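Local structure of penicillin-binding protein 2 (Pbp2) (5LP5) at residues A[49-54]-A[227-232]; A[237-242]-A[580-585]; A[302-307]-A[402-407]; A[333-338]-A[365-370]. The protein probably acts as a peptidoglycan transpeptidase that binds penicillin, serving cell-wall synthesis and cell shape in a core complex with MreC. All blocks are in the same frame, centred on the assembly; numbering follows the deposited sequence.

Interaction 1: A[49-54]-A[227-232]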
loop_
_atom_site.group_PDB
_atom_site.type_symbol
_atom_site.label_atom_id
_atom_site.label_comp_id
_atom_site.label_asym_id
_atom_site.label_seq_id
_atom_site.Cartn_x
_atom_site.Cartn_y
_atom_site.Cartn_z
ATOM N N LEU A 49 16.481 0.497 -2.763
ATOM C CA LEU A 49 15.352 -0.360 -3.087
ATOM C C LEU A 49 14.545 -0.469 -1.818
ATOM O O LEU A 49 14.940 -1.167 -0.881
ATOM C CB LEU A 49 15.824 -1.751 -3.526
ATOM C CG LEU A 49 16.853 -1.838 -4.657
ATOM C CD1 LEU A 49 17.641 -3.145 -4.526
ATOM C CD2 LEU A 49 16.211 -1.708 -6.036
ATOM N N VAL A 50 13.426 0.246 -1.785
ATOM C CA VAL A 50 12.671 0.482 -0.553
ATOM C C VAL A 50 11.413 -0.368 -0.518
ATOM O O VAL A 50 10.499 -0.112 -1.277
ATOM C CB VAL A 50 12.231 1.966 -0.454
ATOM C CG1 VAL A 50 11.623 2.234 0.913
ATOM C CG2 VAL A 50 13.383 2.918 -0.754
ATOM N N PRO A 51 11.334 -1.339 0.396
ATOM C CA PRO A 51 10.199 -2.261 0.344
ATOM C C PRO A 51 8.905 -1.645 0.796
ATOM O O PRO A 51 8.922 -0.719 1.570
ATOM C CB PRO A 51 10.615 -3.389 1.289
ATOM C CG PRO A 51 11.540 -2.737 2.267
ATOM C CD PRO A 51 12.231 -1.624 1.528
ATOM N N THR A 52 7.795 -2.162 0.289
ATOM C CA THR A 52 6.463 -1.634 0.587
ATOM C C THR A 52 6.118 -2.032 2.006
ATOM O O THR A 52 6.421 -3.148 2.425
ATOM C CB THR A 52 5.405 -2.174 -0.426
ATOM O OG1 THR A 52 4.196 -1.402 -0.346
ATOM C CG2 THR A 52 5.087 -3.657 -0.187
ATOM N N ARG A 53 5.512 -1.123 2.759
ATOM C CA ARG A 53 5.219 -1.411 4.175
ATOM C C ARG A 53 4.285 -2.583 4.319
ATOM O O ARG A 53 3.283 -2.656 3.622
ATOM C CB ARG A 53 4.641 -0.208 4.910
ATOM C CG ARG A 53 4.437 -0.463 6.395
ATOM C CD ARG A 53 3.966 0.790 7.131
ATOM N NE ARG A 53 3.642 0.484 8.526
ATOM C CZ ARG A 53 4.458 0.678 9.559
ATOM N NH1 ARG A 53 5.661 1.224 9.391
ATOM N NH2 ARG A 53 4.051 0.338 10.771
ATOM N N GLY A 54 4.629 -3.490 5.234
ATOM C CA GLY A 54 3.937 -4.782 5.383
ATOM C C GLY A 54 2.457 -4.695 5.730
ATOM O O GLY A 54 2.016 -3.763 6.404
ATOM N N THR A 227 11.545 -8.923 2.330
ATOM C CA THR A 227 10.317 -9.155 1.584
ATOM C C THR A 227 9.144 -9.542 2.485
ATOM O O THR A 227 8.129 -8.855 2.483
ATOM C CB THR A 227 10.540 -10.208 0.477
ATOM O OG1 THR A 227 11.589 -11.102 0.878
ATOM C CG2 THR A 227 10.929 -9.526 -0.856
ATOM N N ASN A 228 9.269 -10.619 3.259
ATOM C CA ASN A 228 8.176 -11.014 4.170
ATOM C C ASN A 228 8.094 -10.046 5.355
ATOM O O ASN A 228 8.639 -10.296 6.432
ATOM C CB ASN A 228 8.293 -12.482 4.631
ATOM C CG ASN A 228 7.800 -13.481 3.574
ATOM O OD1 ASN A 228 6.888 -13.197 2.791
ATOM N ND2 ASN A 228 8.404 -14.663 3.561
ATOM N N ASN A 229 7.417 -8.924 5.114
ATOM C CA ASN A 229 7.240 -7.869 6.099
ATOM C C ASN A 229 5.830 -7.861 6.698
ATOM O O ASN A 229 5.540 -7.050 7.561
ATOM C CB ASN A 229 7.542 -6.513 5.463
ATOM C CG ASN A 229 8.990 -6.401 4.982
ATOM O OD1 ASN A 229 9.924 -6.975 5.567
ATOM N ND2 ASN A 229 9.183 -5.651 3.909
ATOM N N HIS A 230 4.976 -8.784 6.260
ATOM C CA HIS A 230 3.575 -8.861 6.720
ATOM C C HIS A 230 3.481 -9.301 8.177
ATOM O O HIS A 230 4.419 -9.872 8.732
ATOM C CB HIS A 230 2.796 -9.879 5.888
ATOM C CG HIS A 230 3.228 -11.287 6.149
ATOM N ND1 HIS A 230 4.366 -11.826 5.583
ATOM C CD2 HIS A 230 2.718 -12.246 6.960
ATOM C CE1 HIS A 230 4.525 -13.063 6.009
ATOM N NE2 HIS A 230 3.537 -13.344 6.844
ATOM N N LEU A 231 2.330 -9.049 8.785
ATOM C CA LEU A 231 2.109 -9.371 10.202
ATOM C C LEU A 231 0.685 -9.851 10.441
ATOM O O LEU A 231 -0.293 -9.194 10.070
ATOM C CB LEU A 231 2.394 -8.159 11.095
ATOM C CG LEU A 231 2.188 -8.294 12.609
ATOM C CD1 LEU A 231 3.101 -9.347 13.212
ATOM C CD2 LEU A 231 2.433 -6.958 13.284
ATOM N N GLN A 232 0.579 -11.003 11.085
ATOM C CA GLN A 232 -0.714 -11.587 11.387
ATOM C C GLN A 232 -1.075 -11.436 12.875
ATOM O O GLN A 232 -0.287 -11.811 13.760
ATOM C CB GLN A 232 -0.723 -13.062 10.990
ATOM C CG GLN A 232 -2.118 -13.590 10.747
ATOM C CD GLN A 232 -2.187 -15.092 10.687
ATOM O OE1 GLN A 232 -1.205 -15.811 10.949
ATOM N NE2 GLN A 232 -3.383 -15.589 10.347
#

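Interaction 2: A[237-242]-A[580-585]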
loop_
_atom_site.group_PDB
_atom_site.type_symbol
_atom_site.label_atom_id
_atom_site.label_comp_id
_atom_site.label_asym_id
_atom_site.label_seq_id
_atom_site.Cartn_x
_atom_site.Cartn_y
_atom_site.Cartn_z
ATOM N N LYS A 237 -12.063 -10.635 12.946
ATOM C CA LYS A 237 -12.803 -9.477 12.435
ATOM C C LYS A 237 -14.308 -9.539 12.718
ATOM O O LYS A 237 -14.952 -8.509 12.927
ATOM C CB LYS A 237 -12.546 -9.345 10.925
ATOM C CG LYS A 237 -13.324 -8.258 10.238
ATOM C CD LYS A 237 -13.136 -8.351 8.730
ATOM C CE LYS A 237 -14.089 -7.387 8.044
ATOM N NZ LYS A 237 -13.779 -7.135 6.612
ATOM N N ARG A 238 -14.875 -10.739 12.727
ATOM C CA ARG A 238 -16.302 -10.885 12.998
ATOM C C ARG A 238 -16.582 -10.579 14.464
ATOM O O ARG A 238 -17.481 -9.807 14.791
ATOM C CB ARG A 238 -16.771 -12.289 12.654
ATOM C CG ARG A 238 -16.715 -12.594 11.161
ATOM C CD ARG A 238 -16.713 -14.096 10.876
ATOM N NE ARG A 238 -15.520 -14.728 11.421
ATOM C CZ ARG A 238 -15.317 -16.039 11.485
ATOM N NH1 ARG A 238 -16.223 -16.887 11.017
ATOM N NH2 ARG A 238 -14.201 -16.513 12.019
ATOM N N LEU A 239 -15.787 -11.182 15.341
ATOM C CA LEU A 239 -15.926 -10.973 16.776
ATOM C C LEU A 239 -15.771 -9.509 17.184
ATOM O O LEU A 239 -16.463 -9.064 18.093
ATOM C CB LEU A 239 -14.916 -11.822 17.534
ATOM C CG LEU A 239 -15.115 -13.334 17.492
ATOM C CD1 LEU A 239 -14.015 -14.016 18.297
ATOM C CD2 LEU A 239 -16.476 -13.743 18.022
ATOM N N GLN A 240 -14.875 -8.768 16.527
ATOM C CA GLN A 240 -14.709 -7.333 16.805
ATOM C C GLN A 240 -15.892 -6.518 16.315
ATOM O O GLN A 240 -16.284 -5.538 16.948
ATOM C CB GLN A 240 -13.435 -6.764 16.189
ATOM C CG GLN A 240 -12.208 -6.819 17.107
ATOM C CD GLN A 240 -11.950 -5.569 17.936
ATOM O OE1 GLN A 240 -11.272 -5.660 18.942
ATOM N NE2 GLN A 240 -12.448 -4.408 17.510
ATOM N N LYS A 241 -16.470 -6.904 15.187
ATOM C CA LYS A 241 -17.647 -6.188 14.717
ATOM C C LYS A 241 -18.798 -6.385 15.690
ATOM O O LYS A 241 -19.581 -5.455 15.908
ATOM C CB LYS A 241 -18.031 -6.596 13.298
ATOM C CG LYS A 241 -17.153 -5.937 12.256
ATOM C CD LYS A 241 -17.676 -6.109 10.854
ATOM C CE LYS A 241 -16.694 -5.493 9.875
ATOM N NZ LYS A 241 -17.133 -5.685 8.467
ATOM N N GLU A 242 -18.883 -7.579 16.279
ATOM C CA GLU A 242 -19.856 -7.852 17.327
ATOM C C GLU A 242 -19.598 -6.927 18.494
ATOM O O GLU A 242 -20.508 -6.264 18.989
ATOM C CB GLU A 242 -19.772 -9.313 17.794
ATOM C CG GLU A 242 -20.742 -9.689 18.916
ATOM C CD GLU A 242 -22.198 -9.375 18.595
ATOM O OE1 GLU A 242 -22.537 -9.185 17.413
ATOM O OE2 GLU A 242 -23.018 -9.308 19.529
ATOM N N ASN A 580 -22.232 -16.218 22.850
ATOM C CA ASN A 580 -23.045 -16.833 21.802
ATOM C C ASN A 580 -22.426 -16.696 20.410
ATOM O O ASN A 580 -22.502 -17.618 19.592
ATOM C CB ASN A 580 -24.447 -16.208 21.778
ATOM C CG ASN A 580 -25.364 -16.768 22.850
ATOM O OD1 ASN A 580 -25.005 -17.687 23.593
ATOM N ND2 ASN A 580 -26.565 -16.223 22.921
ATOM N N LYS A 581 -21.854 -15.528 20.130
ATOM C CA LYS A 581 -21.139 -15.293 18.874
ATOM C C LYS A 581 -19.949 -16.268 18.708
ATOM O O LYS A 581 -19.660 -16.716 17.608
ATOM C CB LYS A 581 -20.673 -13.830 18.811
ATOM C CG LYS A 581 -19.948 -13.396 17.539
ATOM C CD LYS A 581 -20.784 -13.549 16.282
ATOM C CE LYS A 581 -21.984 -12.624 16.262
ATOM N NZ LYS A 581 -22.698 -12.802 14.959
ATOM N N LEU A 582 -19.266 -16.598 19.804
ATOM C CA LEU A 582 -18.173 -17.590 19.777
ATOM C C LEU A 582 -18.709 -19.013 19.536
ATOM O O LEU A 582 -18.009 -19.875 19.007
ATOM C CB LEU A 582 -17.388 -17.558 21.095
ATOM C CG LEU A 582 -16.633 -16.261 21.437
ATOM C CD1 LEU A 582 -16.222 -16.217 22.901
ATOM C CD2 LEU A 582 -15.392 -16.081 20.578
ATOM N N TYR A 583 -19.945 -19.242 19.965
ATOM C CA TYR A 583 -20.644 -20.499 19.771
ATOM C C TYR A 583 -21.078 -20.593 18.326
ATOM O O TYR A 583 -20.770 -21.556 17.629
ATOM C CB TYR A 583 -21.887 -20.514 20.677
ATOM C CG TYR A 583 -22.704 -21.788 20.685
ATOM C CD1 TYR A 583 -22.241 -22.922 21.323
ATOM C CD2 TYR A 583 -23.961 -21.843 20.083
ATOM C CE1 TYR A 583 -22.983 -24.089 21.335
ATOM C CE2 TYR A 583 -24.708 -23.004 20.095
ATOM C CZ TYR A 583 -24.210 -24.120 20.726
ATOM O OH TYR A 583 -24.954 -25.268 20.761
ATOM N N GLU A 584 -21.801 -19.568 17.897
ATOM C CA GLU A 584 -22.211 -19.405 16.515
ATOM C C GLU A 584 -21.065 -19.669 15.532
ATOM O O GLU A 584 -21.287 -20.256 14.466
ATOM C CB GLU A 584 -22.740 -17.986 16.326
ATOM C CG GLU A 584 -23.495 -17.735 15.039
ATOM C CD GLU A 584 -24.021 -16.308 14.952
ATOM O OE1 GLU A 584 -24.329 -15.676 16.008
ATOM O OE2 GLU A 584 -24.124 -15.808 13.805
ATOM N N LEU A 585 -19.849 -19.248 15.883
ATOM C CA LEU A 585 -18.713 -19.336 14.958
ATOM C C LEU A 585 -17.781 -20.522 15.250
ATOM O O LEU A 585 -16.728 -20.671 14.626
ATOM C CB LEU A 585 -17.920 -18.032 14.950
ATOM C CG LEU A 585 -18.649 -16.736 14.565
ATOM C CD1 LEU A 585 -17.753 -15.515 14.846
ATOM C CD2 LEU A 585 -19.094 -16.732 13.103
#

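Interaction 3: A[302-307]-A[402-407]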
loop_
_atom_site.group_PDB
_atom_site.type_symbol
_atom_site.label_atom_id
_atom_site.label_comp_id
_atom_site.label_asym_id
_atom_site.label_seq_id
_atom_site.Cartn_x
_atom_site.Cartn_y
_atom_site.Cartn_z
ATOM N N PHE A 302 -8.458 -0.208 27.276
ATOM C CA PHE A 302 -8.098 -1.538 27.783
ATOM C C PHE A 302 -6.652 -1.625 28.327
ATOM O O PHE A 302 -6.347 -2.505 29.139
ATOM C CB PHE A 302 -8.400 -2.669 26.759
ATOM C CG PHE A 302 -7.684 -2.541 25.432
ATOM C CD1 PHE A 302 -6.350 -2.913 25.295
ATOM C CD2 PHE A 302 -8.359 -2.075 24.303
ATOM C CE1 PHE A 302 -5.689 -2.783 24.075
ATOM C CE2 PHE A 302 -7.698 -1.956 23.085
ATOM C CZ PHE A 302 -6.362 -2.314 22.973
ATOM N N ALA A 303 -5.791 -0.699 27.890
ATOM C CA ALA A 303 -4.362 -0.675 28.268
ATOM C C ALA A 303 -3.851 0.642 28.864
ATOM O O ALA A 303 -2.826 0.648 29.553
ATOM C CB ALA A 303 -3.510 -1.028 27.060
ATOM N N ASN A 304 -4.530 1.754 28.586
ATOM C CA ASN A 304 -4.050 3.077 29.019
ATOM C C ASN A 304 -5.127 3.888 29.735
ATOM O O ASN A 304 -5.294 5.088 29.490
ATOM C CB ASN A 304 -3.501 3.849 27.816
ATOM C CG ASN A 304 -2.271 3.192 27.239
ATOM O OD1 ASN A 304 -2.302 2.580 26.171
ATOM N ND2 ASN A 304 -1.178 3.277 27.974
ATOM N N ALA A 305 -5.849 3.209 30.621
ATOM C CA ALA A 305 -6.923 3.812 31.414
ATOM C C ALA A 305 -7.083 2.991 32.666
ATOM O O ALA A 305 -7.016 1.745 32.617
ATOM C CB ALA A 305 -8.236 3.833 30.661
ATOM N N LEU A 306 -7.280 3.694 33.780
ATOM C CA LEU A 306 -7.340 3.084 35.103
ATOM C C LEU A 306 -8.738 3.266 35.731
ATOM O O LEU A 306 -9.337 4.335 35.669
ATOM C CB LEU A 306 -6.249 3.683 36.003
ATOM C CG LEU A 306 -4.780 3.272 35.742
ATOM C CD1 LEU A 306 -3.768 4.152 36.476
ATOM C CD2 LEU A 306 -4.555 1.800 36.093
ATOM N N TYR A 307 -9.261 2.195 36.316
ATOM C CA TYR A 307 -10.559 2.226 36.974
ATOM C C TYR A 307 -10.466 1.403 38.267
ATOM O O TYR A 307 -9.663 0.479 38.343
ATOM C CB TYR A 307 -11.645 1.605 36.094
ATOM C CG TYR A 307 -11.799 2.145 34.686
ATOM C CD1 TYR A 307 -11.118 1.575 33.623
ATOM C CD2 TYR A 307 -12.678 3.168 34.416
ATOM C CE1 TYR A 307 -11.282 2.047 32.335
ATOM C CE2 TYR A 307 -12.865 3.641 33.132
ATOM C CZ TYR A 307 -12.172 3.070 32.089
ATOM O OH TYR A 307 -12.346 3.526 30.797
ATOM N N ASN A 402 3.456 1.394 25.974
ATOM C CA ASN A 402 3.019 2.052 27.207
ATOM C C ASN A 402 1.834 1.399 27.881
ATOM O O ASN A 402 0.844 2.064 28.092
ATOM C CB ASN A 402 2.651 3.519 26.938
ATOM C CG ASN A 402 3.860 4.415 26.790
ATOM O OD1 ASN A 402 4.494 4.481 25.727
ATOM N ND2 ASN A 402 4.166 5.152 27.858
ATOM N N GLU A 403 1.916 0.125 28.244
ATOM C CA GLU A 403 0.873 -0.457 29.090
ATOM C C GLU A 403 0.968 0.092 30.518
ATOM O O GLU A 403 2.048 0.175 31.090
ATOM C CB GLU A 403 0.977 -1.969 29.128
ATOM C CG GLU A 403 -0.243 -2.614 29.750
ATOM C CD GLU A 403 -0.044 -4.079 30.027
ATOM O OE1 GLU A 403 0.919 -4.660 29.485
ATOM O OE2 GLU A 403 -0.856 -4.639 30.789
ATOM N N PHE A 404 -0.170 0.471 31.084
ATOM C CA PHE A 404 -0.217 0.992 32.450
ATOM C C PHE A 404 -0.157 -0.117 33.485
ATOM O O PHE A 404 -0.865 -1.110 33.374
ATOM C CB PHE A 404 -1.508 1.778 32.667
ATOM C CG PHE A 404 -1.481 3.169 32.115
ATOM C CD1 PHE A 404 -0.437 3.604 31.289
ATOM C CD2 PHE A 404 -2.530 4.037 32.380
ATOM C CE1 PHE A 404 -0.427 4.880 30.780
ATOM C CE2 PHE A 404 -2.526 5.311 31.856
ATOM C CZ PHE A 404 -1.469 5.734 31.068
ATOM N N VAL A 405 0.688 0.062 34.491
ATOM C CA VAL A 405 0.588 -0.718 35.730
ATOM C C VAL A 405 -0.443 -0.054 36.593
ATOM O O VAL A 405 -0.691 1.162 36.492
ATOM C CB VAL A 405 1.912 -0.798 36.545
ATOM C CG1 VAL A 405 2.988 -1.526 35.742
ATOM C CG2 VAL A 405 2.402 0.579 37.008
ATOM N N GLY A 406 -1.020 -0.841 37.476
ATOM C CA GLY A 406 -2.032 -0.296 38.349
ATOM C C GLY A 406 -1.466 0.331 39.600
ATOM O O GLY A 406 -0.349 0.841 39.629
ATOM N N ILE A 407 -2.298 0.302 40.624
ATOM C CA ILE A 407 -1.898 0.580 41.969
ATOM C C ILE A 407 -2.623 -0.423 42.827
ATOM O O ILE A 407 -3.849 -0.401 42.902
ATOM C CB ILE A 407 -2.335 1.989 42.398
ATOM C CG1 ILE A 407 -1.500 3.035 41.665
ATOM C CG2 ILE A 407 -2.180 2.158 43.904
ATOM C CD1 ILE A 407 -2.074 4.427 41.761
#

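Interaction 4: A[333-338]-A[365-370]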
loop_
_atom_site.group_PDB
_atom_site.type_symbol
_atom_site.label_atom_id
_atom_site.label_comp_id
_atom_site.label_asym_id
_atom_site.label_seq_id
_atom_site.Cartn_x
_atom_site.Cartn_y
_atom_site.Cartn_z
ATOM N N ILE A 333 -20.055 -17.155 58.450
ATOM C CA ILE A 333 -20.199 -16.125 59.487
ATOM C C ILE A 333 -21.428 -15.258 59.212
ATOM O O ILE A 333 -21.892 -15.183 58.078
ATOM C CB ILE A 333 -18.943 -15.233 59.590
ATOM C CG1 ILE A 333 -18.743 -14.416 58.296
ATOM C CG2 ILE A 333 -17.713 -16.084 59.896
ATOM C CD1 ILE A 333 -17.583 -13.435 58.335
ATOM N N PRO A 334 -21.969 -14.611 60.254
ATOM C CA PRO A 334 -23.147 -13.746 60.079
ATOM C C PRO A 334 -22.875 -12.458 59.278
ATOM O O PRO A 334 -21.893 -11.767 59.515
ATOM C CB PRO A 334 -23.589 -13.433 61.519
ATOM C CG PRO A 334 -22.419 -13.756 62.385
ATOM C CD PRO A 334 -21.610 -14.798 61.673
ATOM N N THR A 335 -23.762 -12.150 58.338
ATOM C CA THR A 335 -23.567 -11.045 57.403
ATOM C C THR A 335 -24.735 -10.058 57.448
ATOM O O THR A 335 -25.667 -10.144 56.644
ATOM C CB THR A 335 -23.383 -11.573 55.969
ATOM O OG1 THR A 335 -22.234 -12.425 55.929
ATOM C CG2 THR A 335 -23.172 -10.436 54.969
ATOM N N PRO A 336 -24.684 -9.114 58.392
ATOM C CA PRO A 336 -25.693 -8.065 58.515
ATOM C C PRO A 336 -25.535 -6.969 57.464
ATOM O O PRO A 336 -24.558 -6.983 56.700
ATOM C CB PRO A 336 -25.437 -7.497 59.908
ATOM C CG PRO A 336 -24.004 -7.777 60.168
ATOM C CD PRO A 336 -23.705 -9.073 59.488
ATOM N N PRO A 337 -26.491 -6.015 57.424
ATOM C CA PRO A 337 -26.450 -4.886 56.484
ATOM C C PRO A 337 -25.178 -4.041 56.575
ATOM O O PRO A 337 -24.809 -3.395 55.609
ATOM C CB PRO A 337 -27.672 -4.047 56.883
ATOM C CG PRO A 337 -28.611 -5.029 57.482
ATOM C CD PRO A 337 -27.743 -6.023 58.202
ATOM N N PHE A 338 -24.525 -4.039 57.728
ATOM C CA PHE A 338 -23.304 -3.260 57.921
ATOM C C PHE A 338 -22.524 -3.802 59.112
ATOM O O PHE A 338 -22.974 -4.734 59.777
ATOM C CB PHE A 338 -23.650 -1.772 58.139
ATOM C CG PHE A 338 -24.487 -1.501 59.373
ATOM C CD1 PHE A 338 -23.880 -1.286 60.608
ATOM C CD2 PHE A 338 -25.879 -1.439 59.292
ATOM C CE1 PHE A 338 -24.646 -1.036 61.733
ATOM C CE2 PHE A 338 -26.647 -1.189 60.415
ATOM C CZ PHE A 338 -26.031 -0.987 61.637
ATOM N N GLU A 365 -23.026 -13.638 45.804
ATOM C CA GLU A 365 -23.941 -12.530 46.014
ATOM C C GLU A 365 -23.228 -11.183 46.107
ATOM O O GLU A 365 -23.851 -10.192 46.478
ATOM C CB GLU A 365 -24.790 -12.792 47.262
ATOM C CG GLU A 365 -25.744 -13.974 47.128
ATOM C CD GLU A 365 -26.512 -14.277 48.407
ATOM O OE1 GLU A 365 -26.457 -13.483 49.366
ATOM O OE2 GLU A 365 -27.179 -15.323 48.462
ATOM N N SER A 366 -21.941 -11.144 45.743
ATOM C CA SER A 366 -21.143 -9.915 45.769
ATOM C C SER A 366 -21.313 -9.282 47.151
ATOM O O SER A 366 -21.608 -8.094 47.258
ATOM C CB SER A 366 -21.587 -8.961 44.640
ATOM O OG SER A 366 -20.707 -7.861 44.462
ATOM N N VAL A 367 -21.144 -10.095 48.201
ATOM C CA VAL A 367 -21.339 -9.656 49.587
ATOM C C VAL A 367 -20.102 -8.928 50.107
ATOM O O VAL A 367 -18.973 -9.375 49.895
ATOM C CB VAL A 367 -21.641 -10.834 50.535
ATOM C CG1 VAL A 367 -21.761 -10.363 51.974
ATOM C CG2 VAL A 367 -22.915 -11.529 50.129
ATOM N N ASP A 368 -20.331 -7.818 50.808
ATOM C CA ASP A 368 -19.255 -6.939 51.241
ATOM C C ASP A 368 -18.737 -7.307 52.635
ATOM O O ASP A 368 -17.522 -7.290 52.865
ATOM C CB ASP A 368 -19.723 -5.479 51.198
ATOM C CG ASP A 368 -19.879 -4.937 49.761
ATOM O OD1 ASP A 368 -19.218 -5.432 48.830
ATOM O OD2 ASP A 368 -20.658 -3.995 49.543
ATOM N N VAL A 369 -19.640 -7.648 53.555
ATOM C CA VAL A 369 -19.258 -7.802 54.973
ATOM C C VAL A 369 -18.327 -8.981 55.260
ATOM O O VAL A 369 -17.468 -8.880 56.135
ATOM C CB VAL A 369 -20.494 -7.856 55.907
ATOM C CG1 VAL A 369 -20.095 -8.241 57.328
ATOM C CG2 VAL A 369 -21.191 -6.502 55.924
ATOM N N TYR A 370 -18.488 -10.088 54.537
ATOM C CA TYR A 370 -17.588 -11.229 54.705
ATOM C C TYR A 370 -16.133 -10.760 54.605
ATOM O O TYR A 370 -15.278 -11.179 55.391
ATOM C CB TYR A 370 -17.878 -12.297 53.649
ATOM C CG TYR A 370 -16.927 -13.483 53.656
ATOM C CD1 TYR A 370 -17.174 -14.599 54.453
ATOM C CD2 TYR A 370 -15.786 -13.492 52.861
ATOM C CE1 TYR A 370 -16.323 -15.699 54.440
ATOM C CE2 TYR A 370 -14.924 -14.581 52.837
ATOM C CZ TYR A 370 -15.193 -15.688 53.624
ATOM O OH TYR A 370 -14.337 -16.778 53.613
#

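Interaction 1: A[49-54]-A[227-232]
The side chain of N229 crosses that of P51 at about a right angle, the amide nitrogen of its carboxamide nearest the proline ring: ND2 of N229 lies 3.7 Å from CB of P51, with CG of the ring slightly farther. The same ND2 is 4.0 Å from the carbonyl oxygen of T52. With CG beside the backbone nitrogen and opposite the carbonyl carbon (chi1 -62°), the N229 amide swings to P51. The peptide carbonyl of N229 faces G54, where the two backbones come nearest, CA of G54 standing 4.3 Å from CA of H230. CA of G54 directs a C-H at O of N229 across 3.5 Å, nearly straight at 168°, and the lack of a side chain at G54 lets the carbonyl sit so close. Just beyond, strand 231-232 runs parallel to strand 56-57, L231 bonding through its backbone to N55 and T57. On the other segment, L49 and T52 pack on Y220 of the MreC chain. The polar bonds of N229 and T52 go to S226 and D149 rather than across, and the direct contact rests on van der Waals touch and one C-H...O interaction.

Interaction 2: A[237-242]-A[580-585]
Helix 237-242 and the C-terminal helical turn 580-584 run roughly antiparallel, their directions 151° apart and their axes 10.6 Å from each other at closest approach. CA of L239 and CA of K581 are the nearest backbone pair, 7.1 Å apart, and L585 has already left the helix. L239 is wedged among three partners. Its CD1 touches CD2 of L582 at 3.4 Å, the two leucines crossing at about a right angle, and its CD2 lies against the aliphatic CG of K581 at 3.5 Å and more loosely against L585. L239 also rests on L265 and V266 of strand 264-270, which seats helix 237-246 against the sheet of the transpeptidase domain. K581, bent at chi2 and chi3 (60° and 66°), folds its methylenes across the side chain of E242 at an oblique angle, with CE 3.7 Å from OE1 of E242. At the other end, L585 applies its methyls to the guanidinium of R238: CD1 lies over one face toward the rim, and CD2 is 3.6 Å from NH1. That guanidinium is held by D236 in a salt bridge. The amine of K581 has a weak bridge to OE1 of E584 and stays 4.4 Å from OE1 of E242, beyond salt-bridge range. Cohesion therefore comes from leucine methyls and the alkyl portions of charged chains, with electrostatic attraction between E242 and K581 probably a modest addition.

Interaction 3: A[302-307]-A[402-407]
Two loops of the transpeptidase domain are joined here by a backbone hydrogen bond and a phenylalanine ring packed on the facing backbone: segment 302-307 leads toward helix 314-324, while segment 402-407 leads toward helix 411-418. They travel in broadly the same direction, 38° apart. The amide of F404 donates to O of A303 over 3.1 Å, with 169° at the hydrogen, and it comes almost straight onto the end of that carbonyl. F404 then lays its ring against the backbone of N304. CA of N304 sits over the centre of one face, 3.9 Å from the centroid and 13° off the normal, a CH-pi contact. With CG of F404 opposite its carbonyl carbon, the ring is directed toward 302-307. The carboxamide of N304 stands perpendicular to this ring, its ND2 3.3 Å from CE1 of F404, and it points at the carbonyl oxygen of N402; that pair is modelled too close for its bond to be more than doubtful. L306 meets the ring from the edge, CG lying 4.1 Å from CD2 of F404, and extends its own CD2 over G406 to within 4.0 Å of CA. The side chain of E403 turns away, its carboxylate taken by T396 and the amides of G397 and V398. Around the pair, F302 packs on A267 and S269 of strand 264-270 and on L442 of helix 441-453, which A303 and E403 also touch. Y307 meets H542 of strand 542-549 edge-to-face, and I407 rests on W413 and R417 of helix 411-418.

Interaction 4: A[333-338]-A[365-370]
V367 is the first residue of 365-370 to reach the other segment: its CG1 meets CG2 of T335 methyl to methyl, tip to tip, at 3.3 Å. The chain arrives there from a Schellman motif in which S366, at positive phi, ends helix 359-364 and the amide of V367 bonds back to O of A362; OG of S366 bonds to OG of S311. T335 offers V367 its methyl because CG2 lies anti to the backbone nitrogen, while OG1, at chi1 -60°, is turned to a hydrogen bond with S357. D368 follows and faces elsewhere, its OD1 forming a salt bridge with K314. S311 and K314 fit the SxxK pattern of penicillin-binding proteins, so the three residues from 366 to 368 are probably the SxD form of the family's SxN motif, with V367 turned to the neighbouring loop. V369, near the start of helix 369-377, has CB 3.8 Å from CG2 of T335, the two side chains sliding past each other in opposite directions. Its two methyls divide over P336: CG2 is 3.5 Å from O of P336, and CG1 is 4.3 Å from CD of P336. Y370 comes last, its side chain crossing that of I333 at about a right angle. CD1 of Y370 and CD1 of I333 lie 4.1 Å apart, and the tyrosine ring also meets F374 and packs on F321.

In the fold
From the N terminus, interaction 1 comes first, bringing the chain at 227-232 back to 49-54 and closing a loop through the dimerisation domain before any other contact opens. Helix 237-246 follows almost at once and begins interaction 2, whose partner is the C-terminal helix; this large loop spans the transpeptidase domain. Within it, interaction 3 joins the loops at 302-307 and 402-407, and interaction 4, between 333-338 and 365-370, falls inside interaction 3 in turn. No two loops cross. Interactions 1 and 4 lie on opposite sides of the chain's centre, their centres about 58 Å apart, whereas interactions 2 and 3 approach to about 7 Å between nearest atoms.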